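NTF2 fold protein loop-helix-loop design NT-9 (Synthetic construct, PDB 6W90) adopts a de novo designed NTF2 fold, with a reshaped loop-helix-loop element, whose interior pocket holds a two-tailed phospholipid. Local coordinates at residues K11-Y16 with V83-E88. Residues are numbered along the deposited sequence; the frame is centred on the assembly and turned at random.
With 3PE (1,2-Distearoyl-sn-glycerophosphoethanolamine), chain B.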
loop_
_atom_site.group_PDB
_atom_site.type_symbol
_atom_site.label_atom_id
_atom_site.label_comp_id
_atom_site.label_asym_id
_atom_site.label_seq_id
_atom_site.Cartn_x
_atom_site.Cartn_y
_atom_site.Cartn_z
ATOM N N LYS A 11 -2.015 -3.488 13.375
ATOM C CA LYS A 11 -2.125 -4.946 13.260
ATOM C C LYS A 11 -2.500 -5.379 11.842
ATOM O O LYS A 11 -1.977 -6.390 11.334
ATOM C CB LYS A 11 -3.141 -5.505 14.268
ATOM C CG LYS A 11 -2.604 -5.647 15.682
ATOM C CD LYS A 11 -3.665 -6.194 16.672
ATOM C CE LYS A 11 -4.218 -7.591 16.298
ATOM N NZ LYS A 11 -5.319 -8.114 17.213
ATOM N N VAL A 12 -3.418 -4.662 11.189
ATOM C CA VAL A 12 -3.811 -5.050 9.838
ATOM C C VAL A 12 -2.654 -4.849 8.882
ATOM O O VAL A 12 -2.362 -5.721 8.045
ATOM C CB VAL A 12 -5.056 -4.277 9.372
ATOM C CG1 VAL A 12 -5.336 -4.551 7.876
ATOM C CG2 VAL A 12 -6.209 -4.674 10.262
ATOM N N VAL A 13 -2.007 -3.687 8.964
ATOM C CA VAL A 13 -0.892 -3.396 8.074
ATOM C C VAL A 13 0.183 -4.454 8.244
ATOM O O VAL A 13 0.711 -4.972 7.247
ATOM C CB VAL A 13 -0.342 -1.991 8.349
ATOM C CG1 VAL A 13 0.899 -1.770 7.470
ATOM C CG2 VAL A 13 -1.356 -0.914 8.055
ATOM N N GLU A 14 0.489 -4.825 9.499
ATOM C CA GLU A 14 1.559 -5.787 9.755
ATOM C C GLU A 14 1.216 -7.137 9.151
ATOM O O GLU A 14 2.087 -7.830 8.609
ATOM C CB GLU A 14 1.839 -5.889 11.262
ATOM C CG GLU A 14 2.800 -4.750 11.717
ATOM C CD GLU A 14 2.830 -4.419 13.216
ATOM O OE1 GLU A 14 2.152 -5.096 14.017
ATOM O OE2 GLU A 14 3.555 -3.454 13.582
ATOM N N GLU A 15 -0.050 -7.513 9.202
ATOM C CA GLU A 15 -0.438 -8.791 8.632
ATOM C C GLU A 15 -0.290 -8.786 7.117
ATOM O O GLU A 15 0.118 -9.785 6.525
ATOM C CB GLU A 15 -1.866 -9.132 9.043
ATOM C CG GLU A 15 -2.341 -10.531 8.488
ATOM C CD GLU A 15 -1.428 -11.770 8.821
ATOM O OE1 GLU A 15 -0.508 -11.714 9.690
ATOM O OE2 GLU A 15 -1.653 -12.847 8.193
ATOM N N TYR A 16 -0.648 -7.685 6.459
ATOM C CA TYR A 16 -0.501 -7.659 5.013
ATOM C C TYR A 16 0.962 -7.637 4.620
ATOM O O TYR A 16 1.353 -8.273 3.633
ATOM C CB TYR A 16 -1.280 -6.469 4.424
ATOM C CG TYR A 16 -2.726 -6.841 4.231
ATOM C CD1 TYR A 16 -3.162 -7.467 3.077
ATOM C CD2 TYR A 16 -3.653 -6.619 5.224
ATOM C CE1 TYR A 16 -4.485 -7.856 2.919
ATOM C CE2 TYR A 16 -4.982 -7.002 5.063
ATOM C CZ TYR A 16 -5.378 -7.622 3.913
ATOM O OH TYR A 16 -6.691 -8.019 3.784
ATOM N N VAL A 83 -7.071 7.522 7.482
ATOM C CA VAL A 83 -5.926 6.879 8.111
ATOM C C VAL A 83 -4.664 7.315 7.399
ATOM O O VAL A 83 -4.643 7.351 6.169
ATOM C CB VAL A 83 -6.053 5.348 8.029
ATOM C CG1 VAL A 83 -4.809 4.663 8.686
ATOM C CG2 VAL A 83 -7.377 4.884 8.626
ATOM N N ARG A 84 -3.615 7.588 8.162
ATOM C CA ARG A 84 -2.288 7.832 7.607
ATOM C C ARG A 84 -1.332 6.766 8.118
ATOM O O ARG A 84 -1.310 6.496 9.322
ATOM C CB ARG A 84 -1.762 9.207 7.990
ATOM C CG ARG A 84 -0.438 9.493 7.290
ATOM C CD ARG A 84 0.031 10.911 7.541
ATOM N NE ARG A 84 -0.989 11.826 7.045
ATOM C CZ ARG A 84 -0.986 12.377 5.836
ATOM N NH1 ARG A 84 0.013 12.169 4.986
ATOM N NH2 ARG A 84 -1.967 13.198 5.502
ATOM N N VAL A 85 -0.555 6.169 7.212
ATOM C CA VAL A 85 0.418 5.134 7.554
ATOM C C VAL A 85 1.757 5.497 6.928
ATOM O O VAL A 85 1.810 5.810 5.744
ATOM C CB VAL A 85 -0.050 3.763 7.050
ATOM C CG1 VAL A 85 0.983 2.664 7.337
ATOM C CG2 VAL A 85 -1.351 3.421 7.742
ATOM N N GLU A 86 2.831 5.456 7.717
ATOM C CA GLU A 86 4.183 5.586 7.179
ATOM C C GLU A 86 4.968 4.326 7.485
ATOM O O GLU A 86 4.984 3.855 8.631
ATOM C CB GLU A 86 4.925 6.773 7.756
ATOM C CG GLU A 86 4.368 8.103 7.406
ATOM C CD GLU A 86 5.204 9.224 8.033
ATOM O OE1 GLU A 86 4.726 10.379 8.037
ATOM O OE2 GLU A 86 6.325 8.943 8.530
ATOM N N ILE A 87 5.569 3.765 6.448
ATOM C CA ILE A 87 6.356 2.553 6.549
ATOM C C ILE A 87 7.761 2.871 6.080
ATOM O O ILE A 87 7.947 3.508 5.044
ATOM C CB ILE A 87 5.751 1.415 5.715
ATOM C CG1 ILE A 87 4.387 1.027 6.287
ATOM C CG2 ILE A 87 6.667 0.218 5.804
ATOM C CD1 ILE A 87 3.621 0.118 5.403
ATOM N N GLU A 88 8.744 2.468 6.853
ATOM C CA GLU A 88 10.136 2.666 6.486
ATOM C C GLU A 88 10.693 1.358 5.951
ATOM O O GLU A 88 10.469 0.291 6.525
ATOM C CB GLU A 88 10.863 3.170 7.711
ATOM C CG GLU A 88 12.284 3.451 7.600
ATOM C CD GLU A 88 12.738 3.947 8.948
ATOM O OE1 GLU A 88 12.351 5.096 9.262
ATOM O OE2 GLU A 88 13.385 3.169 9.699
HETATM P P 3PE B . 11.568 7.836 -0.740
HETATM N N 3PE B . 8.634 11.059 -1.154
HETATM O O11 3PE B . 10.559 6.583 -1.091
HETATM O O12 3PE B . 12.072 7.707 0.674
HETATM O O13 3PE B . 10.683 9.242 -0.781
HETATM O O14 3PE B . 12.697 7.989 -1.758
HETATM C C11 3PE B . 9.786 9.512 0.266
HETATM C C12 3PE B . 9.271 10.941 0.142
HETATM C C1 3PE B . 10.047 6.517 -2.394
HETATM C C2 3PE B . 9.291 5.200 -2.627
HETATM C C3 3PE B . 8.466 4.952 -1.361
HETATM O O31 3PE B . 7.484 3.982 -1.574
HETATM O O32 3PE B . 9.143 2.485 -1.757
HETATM C C31 3PE B . 7.985 2.700 -1.826
HETATM C C32 3PE B . 7.016 1.585 -2.198
HETATM C C33 3PE B . 7.613 0.187 -2.045
HETATM C C34 3PE B . 6.462 -0.719 -1.610
HETATM C C35 3PE B . 6.771 -2.195 -1.824
HETATM C C36 3PE B . 6.855 -2.887 -0.459
HETATM C C37 3PE B . 5.468 -3.164 0.136
HETATM C C38 3PE B . 4.886 -1.969 0.901
HETATM C C39 3PE B . 4.008 -2.409 2.081
HETATM C C3A 3PE B . 2.703 -3.072 1.620
HETATM C C3B 3PE B . 1.681 -3.186 2.757
HETATM C C3C 3PE B . 0.601 -2.111 2.608
HETATM C C3D 3PE B . -0.592 -2.381 3.526
HETATM C C3E 3PE B . -1.536 -1.175 3.486
HETATM C C3F 3PE B . -2.482 -1.183 4.693
HETATM C C3G 3PE B . -3.374 0.066 4.692
HETATM C C3H 3PE B . -3.848 0.484 6.091
HETATM C C3I 3PE B . -5.015 -0.359 6.615
HETATM O O21 3PE B . 8.471 5.349 -3.751
HETATM O O22 3PE B . 9.495 3.696 -4.930
HETATM C C21 3PE B . 8.690 4.578 -4.916
HETATM C C22 3PE B . 7.860 4.914 -6.172
HETATM C C23 3PE B . 6.848 3.818 -6.542
HETATM C C24 3PE B . 5.633 3.786 -5.608
HETATM C C25 3PE B . 4.710 2.588 -5.892
HETATM C C26 3PE B . 3.863 2.352 -4.639
HETATM C C27 3PE B . 3.029 1.071 -4.703
HETATM C C28 3PE B . 2.286 0.840 -3.377
HETATM C C29 3PE B . 0.959 1.607 -3.219
HETATM C C2A 3PE B . 0.139 1.085 -2.021
HETATM C C2B 3PE B . -0.993 0.137 -2.418
HETATM C C2C 3PE B . -1.474 -0.684 -1.216
HETATM C C2D 3PE B . -1.970 -2.040 -1.714
HETATM C C2E 3PE B . -2.653 -2.851 -0.620
HETATM C C2F 3PE B . -1.629 -3.637 0.193
#
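V13 faces V85 and I87 from a helical turn closed by two hydrogen bonds of 3.1 Å, E15 N to K11 O and Y16 N to V12 O. In this NTF2 fold, helix 6-22 packs over the concave sheet, and here residues 11-16 meet residues 83-88 of strand 82-91 through apolar side chains. The segments bury 98 Å² between them, a modest area consistent with an acyl chain of the bound lipid 3PE lying alongside and taking up part of the apolar surface. Both V13 methyls touch the strand, and CG2 also meets the lipid. With V13 CG1 anti to the backbone N (chi1 176°), that methyl touches I87 CD1 at 3.9 Å, the side chains passing with their ends pointing opposite ways. V13 CG2 meets V85 CG1 more loosely, at 4.3 Å, and lies 3.6 Å from 3PE C3F. I87 reaches the helix with an extended CG1-CD1 arm (chi2 169°), and I87 CD1 also lies 4.2 Å from 3PE C39. I73 of strand 70-79 also packs on V13. R84, leaving the opposite face of the strand from V85, forms salt bridges to E99 and E101. Next to the tail's last carbon, 3PE C3H touches V13 CG2 at 3.5 Å and, more loosely, V85 CG2 at 4.2 Å.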